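Local coordinates for GTP-binding nuclear protein GSP1 (Encephalitozoon cuniculi, PDB 4DJT) that binds guanine nucleotides as a Ran-family small GTPase and probably takes part in importing proteins into the nucleus and exporting RNA, at residues G23-I28 and N193-S198; F53-D56 and V60-F63; H168-F173 and P177-V182. All coordinates share one frame; numbering follows the deposited sequence.

Contacts 2 and 3 are neighbours, with centres about 9 Å apart, whereas the centre of contact 1, at the nucleotide site, is about 25 and 27 Å from theirs. In contact 1 the segment after helix 164-174 reaches the GDP-bound P-loop helix through a small direct Thr25-Tyr194 touch and, from Asp195, through metal-bound water. Contact 2 is the most buried of the three: a hairpin end joined by backbone bonds and aromatic packing. In contact 3, partly buried, the chain leaving helix 164-174 folds back along it, and an arginine-carbonyl grip holds it there. Contacts 2 and 3 also touch directly, through Leu54 O and Val182 N, 2.8 Å apart, and through Phe53 and Phe181.

Contact 1: G23-I28 and N193-S198; sequences GKTTYI and NYDYHS. With MG (magnesium ion), chain D; GDP (guanosine-5'-diphosphate), chain C.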
loop_
_atom_site.group_PDB
_atom_site.type_symbol
_atom_site.label_atom_id
_atom_site.label_comp_id
_atom_site.label_asym_id
_atom_site.label_seq_id
_atom_site.Cartn_x
_atom_site.Cartn_y
_atom_site.Cartn_z
ATOM N N GLY A 23 1.900 4.325 -8.763
ATOM C CA GLY A 23 3.061 3.481 -8.446
ATOM C C GLY A 23 2.797 2.316 -7.471
ATOM O O GLY A 23 3.725 1.783 -6.918
ATOM N N LYS A 24 1.526 1.952 -7.242
ATOM C CA LYS A 24 1.196 0.839 -6.335
ATOM C C LYS A 24 1.932 -0.451 -6.720
ATOM O O LYS A 24 2.575 -1.092 -5.869
ATOM C CB LYS A 24 -0.310 0.597 -6.332
ATOM C CG LYS A 24 -1.111 1.811 -5.875
ATOM C CD LYS A 24 -2.599 1.535 -5.847
ATOM C CE LYS A 24 -3.166 1.101 -7.200
ATOM N NZ LYS A 24 -3.146 2.191 -8.211
ATOM N N THR A 25 1.821 -0.838 -7.986
ATOM C CA THR A 25 2.420 -2.078 -8.452
ATOM C C THR A 25 3.935 -2.012 -8.437
ATOM O O THR A 25 4.603 -2.967 -7.985
ATOM C CB THR A 25 1.860 -2.427 -9.855
ATOM O OG1 THR A 25 0.433 -2.565 -9.749
ATOM C CG2 THR A 25 2.456 -3.716 -10.363
ATOM N N THR A 26 4.494 -0.873 -8.833
ATOM C CA THR A 26 5.960 -0.685 -8.770
ATOM C C THR A 26 6.496 -0.882 -7.345
ATOM O O THR A 26 7.566 -1.508 -7.139
ATOM C CB THR A 26 6.401 0.674 -9.371
ATOM O OG1 THR A 26 5.893 0.777 -10.722
ATOM C CG2 THR A 26 7.945 0.780 -9.402
ATOM N N TYR A 27 5.732 -0.387 -6.374
ATOM C CA TYR A 27 6.076 -0.512 -4.973
ATOM C C TYR A 27 6.135 -1.961 -4.530
ATOM O O TYR A 27 7.167 -2.407 -4.033
ATOM C CB TYR A 27 5.070 0.215 -4.126
ATOM C CG TYR A 27 5.327 0.158 -2.618
ATOM C CD1 TYR A 27 6.381 0.875 -2.041
ATOM C CD2 TYR A 27 4.482 -0.527 -1.782
ATOM C CE1 TYR A 27 6.592 0.862 -0.677
ATOM C CE2 TYR A 27 4.686 -0.547 -0.411
ATOM C CZ TYR A 27 5.753 0.144 0.135
ATOM O OH TYR A 27 5.935 0.124 1.522
ATOM N N ILE A 28 5.043 -2.714 -4.744
ATOM C CA ILE A 28 4.888 -4.020 -4.098
ATOM C C ILE A 28 5.354 -5.213 -4.937
ATOM O O ILE A 28 5.642 -6.254 -4.385
ATOM C CB ILE A 28 3.437 -4.261 -3.691
ATOM C CG1 ILE A 28 3.327 -5.352 -2.596
ATOM C CG2 ILE A 28 2.596 -4.523 -4.939
ATOM C CD1 ILE A 28 3.964 -4.987 -1.257
ATOM N N ASN A 193 4.304 -9.190 -15.036
ATOM C CA ASN A 193 3.227 -8.260 -15.308
ATOM C C ASN A 193 1.891 -8.975 -15.240
ATOM O O ASN A 193 1.586 -9.832 -16.074
ATOM C CB ASN A 193 3.386 -7.639 -16.689
ATOM C CG ASN A 193 2.106 -6.974 -17.159
ATOM O OD1 ASN A 193 1.437 -6.296 -16.378
ATOM N ND2 ASN A 193 1.747 -7.190 -18.464
ATOM N N TYR A 194 1.075 -8.612 -14.254
ATOM C CA TYR A 194 -0.224 -9.211 -14.093
ATOM C C TYR A 194 -1.355 -8.222 -14.405
ATOM O O TYR A 194 -2.541 -8.522 -14.141
ATOM C CB TYR A 194 -0.411 -9.808 -12.683
ATOM C CG TYR A 194 -0.022 -8.931 -11.545
ATOM C CD1 TYR A 194 -0.866 -7.906 -11.092
ATOM C CD2 TYR A 194 1.200 -9.111 -10.898
ATOM C CE1 TYR A 194 -0.486 -7.087 -10.047
ATOM C CE2 TYR A 194 1.567 -8.312 -9.847
ATOM C CZ TYR A 194 0.696 -7.311 -9.405
ATOM O OH TYR A 194 1.050 -6.501 -8.372
ATOM N N ASP A 195 -1.000 -7.076 -14.977
ATOM C CA ASP A 195 -1.974 -6.028 -15.192
ATOM C C ASP A 195 -2.850 -6.401 -16.391
ATOM O O ASP A 195 -2.357 -6.864 -17.414
ATOM C CB ASP A 195 -1.304 -4.687 -15.521
ATOM C CG ASP A 195 -0.605 -4.060 -14.362
ATOM O OD1 ASP A 195 -0.574 -4.626 -13.252
ATOM O OD2 ASP A 195 -0.089 -2.957 -14.562
ATOM N N TYR A 196 -4.127 -6.075 -16.300
ATOM C CA TYR A 196 -5.000 -6.133 -17.461
ATOM C C TYR A 196 -4.564 -5.045 -18.419
ATOM O O TYR A 196 -4.152 -3.962 -18.010
ATOM C CB TYR A 196 -6.461 -5.914 -17.071
ATOM C CG TYR A 196 -6.972 -6.845 -15.983
ATOM C CD1 TYR A 196 -6.599 -8.185 -15.951
ATOM C CD2 TYR A 196 -7.889 -6.405 -15.040
ATOM C CE1 TYR A 196 -7.102 -9.051 -14.996
ATOM C CE2 TYR A 196 -8.385 -7.262 -14.076
ATOM C CZ TYR A 196 -7.987 -8.579 -14.063
ATOM O OH TYR A 196 -8.458 -9.445 -13.089
ATOM N N HIS A 197 -4.649 -5.328 -19.705
ATOM C CA HIS A 197 -4.383 -4.308 -20.690
ATOM C C HIS A 197 -5.497 -3.275 -20.688
ATOM O O HIS A 197 -6.676 -3.626 -20.664
ATOM C CB HIS A 197 -4.252 -4.904 -22.082
ATOM C CG HIS A 197 -3.848 -3.890 -23.113
ATOM N ND1 HIS A 197 -2.608 -3.346 -23.147
ATOM C CD2 HIS A 197 -4.593 -3.239 -24.101
ATOM C CE1 HIS A 197 -2.543 -2.443 -24.166
ATOM N NE2 HIS A 197 -3.761 -2.369 -24.734
ATOM N N SER A 198 -5.120 -2.008 -20.778
ATOM C CA SER A 198 -6.070 -0.887 -20.677
ATOM C C SER A 198 -5.741 0.156 -21.779
ATOM O O SER A 198 -4.784 0.916 -21.634
ATOM C CB SER A 198 -5.967 -0.257 -19.269
ATOM O OG SER A 198 -7.239 0.168 -18.785
HETATM MG MG MG D . -1.064 -1.457 -10.681
HETATM P PB GDP C . -0.190 1.754 -10.402
HETATM O O1B GDP C . -0.011 0.272 -10.034
HETATM O O2B GDP C . -0.493 2.666 -9.224
HETATM O O3B GDP C . -1.087 1.934 -11.625
HETATM O O3A GDP C . 1.216 2.312 -10.972
HETATM P PA GDP C . 2.431 1.507 -11.615
HETATM O O1A GDP C . 3.284 0.816 -10.570
HETATM O O2A GDP C . 1.893 0.704 -12.758
HETATM O "O5'" GDP C . 3.373 2.641 -12.192
HETATM C "C5'" GDP C . 2.807 3.611 -13.094
HETATM C "C4'" GDP C . 3.954 4.282 -13.826
HETATM O "O4'" GDP C . 4.681 5.076 -12.911
HETATM C "C3'" GDP C . 4.946 3.295 -14.381
HETATM O "O3'" GDP C . 5.460 3.822 -15.588
HETATM C "C2'" GDP C . 6.068 3.244 -13.391
HETATM O "O2'" GDP C . 7.361 2.952 -13.954
HETATM C "C1'" GDP C . 6.011 4.650 -12.837
HETATM N N9 GDP C . 6.439 4.686 -11.447
HETATM C C8 GDP C . 5.953 4.002 -10.387
HETATM N N7 GDP C . 6.657 4.323 -9.272
HETATM C C5 GDP C . 7.541 5.261 -9.605
HETATM C C6 GDP C . 8.580 6.046 -8.915
HETATM O O6 GDP C . 8.796 5.928 -7.672
HETATM N N1 GDP C . 9.296 6.914 -9.659
HETATM C C2 GDP C . 9.090 7.069 -10.997
HETATM N N2 GDP C . 9.829 7.939 -11.688
HETATM N N3 GDP C . 8.162 6.377 -11.686
HETATM C C4 GDP C . 7.391 5.485 -11.038
HETATM O O HOH W 1 -1.866 -3.212 -11.312
HETATM O O HOH W 2 0.063 -1.245 -12.445
HETATM O O HOH W 3 -2.155 -1.654 -8.897
HETATM O O HOH W 4 -2.714 -0.297 -11.448
#
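Thr25 and Tyr194 point at each other and meet methyl to hydroxyl, Thr25 CG2 lying 3.7 Å from Tyr194 OH. The threonine divides its two branches between different tasks: OG1, turned to chi1 -59°, binds the magnesium ion at 2.1 Å, while the methyl, opposite the backbone N, goes to the tyrosine. Tyr194 OH is itself hydrogen-bonded to Asp67 and His49, and Thr25 OG1 also pairs with Asp67, so this one carboxylate serves both partners. Ile28 adds a looser touch, CG2 to Tyr194 OH.

Asp195 approaches the metal without entering its first shell: OD1 stays 4.1 Å from the magnesium ion. Water 1 donates to OD1 and water 2 to OD2, each at 2.7 Å, and both waters are ligands of the ion. Water 2 also donates to GDP O2A, which ties carboxylate, metal and alpha-phosphate together. Just before this acid, Asn193 OD1 accepts from Asp195 N, an Asx turn. Thr25 OG1, GDP O1B and four waters make up the six-fold coordination. Behind them Gly23 N, Lys24 N and Lys24 NZ all point hydrogens at GDP O2B. This is the P-loop (Walker A) magnesium site of a GDP-bound small GTPase, here with a second-shell aspartate supplied by the C-terminal segment.

Contact 2: F53-D56 and V60-F63; sequences FLDD and VIKF
Two backbone hydrogen bonds join Phe53 and Ile61 reciprocally, making them an antiparallel hydrogen-bonded pair. Phe53 N donates to Ile61 O at 2.9 Å, and Ile61 N returns a bond of the same length to Phe53 O; both are nearly straight, with N-H...O angles of 170° and 168°. Next along the ladder, Leu54 and Val60 form a non-hydrogen-bonded pair with CA atoms 4.8 Å apart. Their side chains lie on the face away from Phe53 and Ile61, and Leu54 CD1 leans back toward Val60 N.

On the other face the packing is closer. The side chains of Phe53 and Phe63 run roughly perpendicular, and CD1 of Phe53 comes to the edge of the Phe63 ring, near its plane, 3.8 Å from Phe63 CE2. With chi1 near -60°, both rings lie on the face of Phe53 and Ile61. Nearer the turn, the CD1 methyl of Ile61 lies 3.7 Å from Asp55 OD2. The hydrogen bonds of that carboxylate lie within the turn, OD2 accepting from Asn59 ND2 and OD1 from Gln57 N; Arg176 adds a long, weak ion pair to OD2. Phe181 stacks on Phe53, while Ala170 and Leu179 rest against Ile61, covering the Phe53 and Ile61 side chains. The chemistry implies a division of labour: the straight main-chain bonds set the register of the strands, whereas side-chain packing ties the hairpin to helix 164-174 and to the segment returning from it.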
loop_
_atom_site.group_PDB
_atom_site.type_symbol
_atom_site.label_atom_id
_atom_site.label_comp_id
_atom_site.label_asym_id
_atom_site.label_seq_id
_atom_site.Cartn_x
_atom_site.Cartn_y
_atom_site.Cartn_z
ATOM N N PHE A 53 8.528 -10.111 7.738
ATOM C CA PHE A 53 9.622 -9.513 8.465
ATOM C C PHE A 53 9.767 -10.247 9.796
ATOM O O PHE A 53 8.789 -10.695 10.382
ATOM C CB PHE A 53 9.308 -8.037 8.778
ATOM C CG PHE A 53 9.092 -7.180 7.574
ATOM C CD1 PHE A 53 7.833 -7.054 7.021
ATOM C CD2 PHE A 53 10.128 -6.511 6.992
ATOM C CE1 PHE A 53 7.619 -6.271 5.908
ATOM C CE2 PHE A 53 9.914 -5.683 5.880
ATOM C CZ PHE A 53 8.652 -5.562 5.358
ATOM N N LEU A 54 10.988 -10.331 10.273
ATOM C CA LEU A 54 11.249 -10.776 11.652
ATOM C C LEU A 54 11.498 -9.537 12.492
ATOM O O LEU A 54 12.239 -8.621 12.084
ATOM C CB LEU A 54 12.472 -11.688 11.636
ATOM C CG LEU A 54 12.902 -12.476 12.861
ATOM C CD1 LEU A 54 11.780 -13.340 13.413
ATOM C CD2 LEU A 54 14.078 -13.359 12.443
ATOM N N ASP A 55 10.847 -9.449 13.643
ATOM C CA ASP A 55 11.098 -8.334 14.523
ATOM C C ASP A 55 12.164 -8.624 15.602
ATOM O O ASP A 55 12.770 -9.715 15.643
ATOM C CB ASP A 55 9.777 -7.776 15.102
ATOM C CG ASP A 55 9.231 -8.589 16.257
ATOM O OD1 ASP A 55 10.008 -9.353 16.873
ATOM O OD2 ASP A 55 8.020 -8.422 16.568
ATOM N N ASP A 56 12.437 -7.597 16.394
ATOM C CA ASP A 56 13.549 -7.578 17.360
ATOM C C ASP A 56 13.305 -8.498 18.556
ATOM O O ASP A 56 14.202 -8.692 19.401
ATOM C CB ASP A 56 13.768 -6.146 17.871
ATOM C CG ASP A 56 12.539 -5.575 18.562
ATOM O OD1 ASP A 56 11.570 -5.221 17.865
ATOM O OD2 ASP A 56 12.552 -5.420 19.804
ATOM N N VAL A 60 7.426 -13.349 13.897
ATOM C CA VAL A 60 7.282 -13.388 12.444
ATOM C C VAL A 60 6.047 -12.571 12.114
ATOM O O VAL A 60 4.943 -12.897 12.569
ATOM C CB VAL A 60 7.041 -14.822 11.924
ATOM C CG1 VAL A 60 7.221 -14.885 10.422
ATOM C CG2 VAL A 60 7.945 -15.814 12.626
ATOM N N ILE A 61 6.224 -11.528 11.311
ATOM C CA ILE A 61 5.144 -10.643 10.978
ATOM C C ILE A 61 4.925 -10.701 9.494
ATOM O O ILE A 61 5.821 -10.351 8.735
ATOM C CB ILE A 61 5.468 -9.219 11.418
ATOM C CG1 ILE A 61 5.535 -9.199 12.931
ATOM C CG2 ILE A 61 4.406 -8.246 10.898
ATOM C CD1 ILE A 61 6.019 -7.887 13.527
ATOM N N LYS A 62 3.770 -11.198 9.084
ATOM C CA LYS A 62 3.489 -11.372 7.652
ATOM C C LYS A 62 2.383 -10.434 7.231
ATOM O O LYS A 62 1.283 -10.408 7.846
ATOM C CB LYS A 62 3.106 -12.826 7.295
ATOM C CG LYS A 62 2.726 -12.976 5.806
ATOM C CD LYS A 62 2.320 -14.402 5.440
ATOM C CE LYS A 62 3.512 -15.294 5.338
ATOM N NZ LYS A 62 3.063 -16.708 5.244
ATOM N N PHE A 63 2.669 -9.649 6.196
ATOM C CA PHE A 63 1.658 -8.820 5.559
ATOM C C PHE A 63 1.237 -9.484 4.237
ATOM O O PHE A 63 2.067 -9.789 3.380
ATOM C CB PHE A 63 2.226 -7.423 5.292
ATOM C CG PHE A 63 2.637 -6.692 6.548
ATOM C CD1 PHE A 63 1.694 -6.031 7.314
ATOM C CD2 PHE A 63 3.960 -6.646 6.941
ATOM C CE1 PHE A 63 2.057 -5.307 8.457
ATOM C CE2 PHE A 63 4.345 -5.939 8.069
ATOM C CZ PHE A 63 3.401 -5.277 8.841
#

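Contact 3: H168-F173 and P177-V182; sequences HLARIF and PDLIFV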
loop_
_atom_site.group_PDB
_atom_site.type_symbol
_atom_site.label_atom_id
_atom_site.label_comp_id
_atom_site.label_asym_id
_atom_site.label_seq_id
_atom_site.Cartn_x
_atom_site.Cartn_y
_atom_site.Cartn_z
ATOM N N HIS A 168 5.588 1.020 10.456
ATOM C CA HIS A 168 4.494 1.710 11.168
ATOM C C HIS A 168 3.303 0.817 11.458
ATOM O O HIS A 168 2.788 0.781 12.574
ATOM C CB HIS A 168 4.011 2.929 10.398
ATOM C CG HIS A 168 3.009 3.757 11.165
ATOM N ND1 HIS A 168 3.349 4.460 12.241
ATOM C CD2 HIS A 168 1.629 3.891 11.029
ATOM C CE1 HIS A 168 2.258 5.071 12.743
ATOM N NE2 HIS A 168 1.212 4.715 12.013
ATOM N N LEU A 169 2.873 0.080 10.448
ATOM C CA LEU A 169 1.719 -0.812 10.566
ATOM C C LEU A 169 1.965 -1.901 11.617
ATOM O O LEU A 169 1.102 -2.151 12.456
ATOM C CB LEU A 169 1.368 -1.416 9.183
ATOM C CG LEU A 169 0.765 -0.479 8.114
ATOM C CD1 LEU A 169 0.708 -1.141 6.737
ATOM C CD2 LEU A 169 -0.633 -0.009 8.542
ATOM N N ALA A 170 3.150 -2.498 11.618
ATOM C CA ALA A 170 3.536 -3.499 12.640
ATOM C C ALA A 170 3.490 -2.935 14.050
ATOM O O ALA A 170 2.985 -3.606 15.013
ATOM C CB ALA A 170 4.928 -4.067 12.350
ATOM N N ARG A 171 3.942 -1.687 14.204
ATOM C CA ARG A 171 3.845 -1.002 15.488
ATOM C C ARG A 171 2.418 -0.799 15.979
ATOM O O ARG A 171 2.114 -1.112 17.146
ATOM C CB ARG A 171 4.605 0.333 15.439
ATOM C CG ARG A 171 6.079 0.120 15.297
ATOM C CD ARG A 171 6.871 1.357 14.895
ATOM N NE ARG A 171 8.298 1.102 15.056
ATOM C CZ ARG A 171 9.273 1.955 14.736
ATOM N NH1 ARG A 171 9.001 3.158 14.204
ATOM N NH2 ARG A 171 10.533 1.595 14.942
ATOM N N ILE A 172 1.535 -0.338 15.096
ATOM C CA ILE A 172 0.118 -0.185 15.407
ATOM C C ILE A 172 -0.508 -1.519 15.830
ATOM O O ILE A 172 -1.193 -1.630 16.884
ATOM C CB ILE A 172 -0.681 0.394 14.196
ATOM C CG1 ILE A 172 -0.262 1.861 13.873
ATOM C CG2 ILE A 172 -2.181 0.308 14.477
ATOM C CD1 ILE A 172 -0.514 2.913 14.968
ATOM N N PHE A 173 -0.288 -2.537 15.002
ATOM C CA PHE A 173 -0.931 -3.810 15.213
ATOM C C PHE A 173 -0.447 -4.498 16.479
ATOM O O PHE A 173 -1.277 -5.098 17.205
ATOM C CB PHE A 173 -0.708 -4.707 14.014
ATOM C CG PHE A 173 -1.339 -4.200 12.729
ATOM C CD1 PHE A 173 -2.533 -3.473 12.746
ATOM C CD2 PHE A 173 -0.768 -4.505 11.517
ATOM C CE1 PHE A 173 -3.121 -3.041 11.566
ATOM C CE2 PHE A 173 -1.355 -4.112 10.342
ATOM C CZ PHE A 173 -2.516 -3.350 10.360
ATOM N N PRO A 177 5.663 0.515 20.183
ATOM C CA PRO A 177 6.183 1.635 19.380
ATOM C C PRO A 177 7.662 1.486 19.055
ATOM O O PRO A 177 8.164 2.132 18.118
ATOM C CB PRO A 177 5.959 2.863 20.295
ATOM C CG PRO A 177 5.719 2.304 21.666
ATOM C CD PRO A 177 5.119 0.954 21.480
ATOM N N ASP A 178 8.353 0.640 19.815
ATOM C CA ASP A 178 9.801 0.415 19.619
ATOM C C ASP A 178 10.129 -0.837 18.822
ATOM O O ASP A 178 11.297 -1.191 18.663
ATOM C CB ASP A 178 10.544 0.413 20.955
ATOM C CG ASP A 178 9.958 -0.564 21.984
ATOM O OD1 ASP A 178 8.863 -1.139 21.807
ATOM O OD2 ASP A 178 10.619 -0.718 23.017
ATOM N N LEU A 179 9.111 -1.463 18.237
ATOM C CA LEU A 179 9.330 -2.620 17.406
ATOM C C LEU A 179 10.194 -2.192 16.244
ATOM O O LEU A 179 9.938 -1.164 15.635
ATOM C CB LEU A 179 7.992 -3.188 16.910
ATOM C CG LEU A 179 7.961 -4.394 15.974
ATOM C CD1 LEU A 179 6.579 -5.054 16.039
ATOM C CD2 LEU A 179 8.299 -3.976 14.517
ATOM N N ILE A 180 11.219 -2.980 15.944
ATOM C CA ILE A 180 12.006 -2.808 14.706
ATOM C C ILE A 180 12.097 -4.115 13.908
ATOM O O ILE A 180 11.901 -5.201 14.440
ATOM C CB ILE A 180 13.452 -2.298 14.980
ATOM C CG1 ILE A 180 14.214 -3.276 15.876
ATOM C CG2 ILE A 180 13.451 -0.917 15.608
ATOM C CD1 ILE A 180 15.718 -2.992 15.948
ATOM N N PHE A 181 12.405 -4.002 12.619
ATOM C CA PHE A 181 12.598 -5.185 11.792
ATOM C C PHE A 181 14.063 -5.531 11.813
ATOM O O PHE A 181 14.899 -4.662 11.676
ATOM C CB PHE A 181 12.138 -4.967 10.333
ATOM C CG PHE A 181 10.640 -4.738 10.175
ATOM C CD1 PHE A 181 9.727 -5.332 11.022
ATOM C CD2 PHE A 181 10.163 -3.954 9.133
ATOM C CE1 PHE A 181 8.360 -5.135 10.847
ATOM C CE2 PHE A 181 8.794 -3.742 8.968
ATOM C CZ PHE A 181 7.894 -4.348 9.803
ATOM N N VAL A 182 14.374 -6.794 12.019
ATOM C CA VAL A 182 15.774 -7.225 12.051
ATOM C C VAL A 182 16.148 -8.081 10.865
ATOM O O VAL A 182 17.239 -8.609 10.818
ATOM C CB VAL A 182 16.074 -8.023 13.334
ATOM C CG1 VAL A 182 15.664 -7.200 14.545
ATOM C CG2 VAL A 182 15.383 -9.368 13.296
#
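Arg171 and Leu179 meet through a two-pronged grip, NE and NH2 of the arginine both donating to the single carbonyl oxygen Leu179 O at 2.9 Å. The oxygen lies within 9° of the guanidinium plane, so the group is held side-on and its rotation is restrained. The chain is extended from CG to NE, which carries the charged end out from the helix to the returning segment. Pro177 O sits over one face of the guanidinium, 3.2 Å from Arg171 NE but at too poor an angle to bond, and the CG2 methyl of Ile180 lies at the edge, 3.9 Å from Arg171 NH2. This side is polar, and at Pro177 and Ile180 it is exposed to solvent.

The inner half is different in kind. Ala170 CB lies 4.0 Å from CD2 of Leu179 and 3.9 Å from CE1 of Phe181, so two larger side chains close on one helix methyl. A chi1 of 178° swings the isobutyl end of Leu179 toward the helix, where both its methyl groups come near Ala170. Ala170 and Leu179 are buried and make the apolar, close-packed side. Around them Ala170 also packs on Phe63 of strand 60-68, Leu179 on Leu167 and Thr174, and Phe181 on Phe166 and Leu167. The segment 177-182 thus runs along helix 164-174 and beside the hairpin end, where Val182 pairs with Leu54 and Ile180 N bonds to Asp56 OD1.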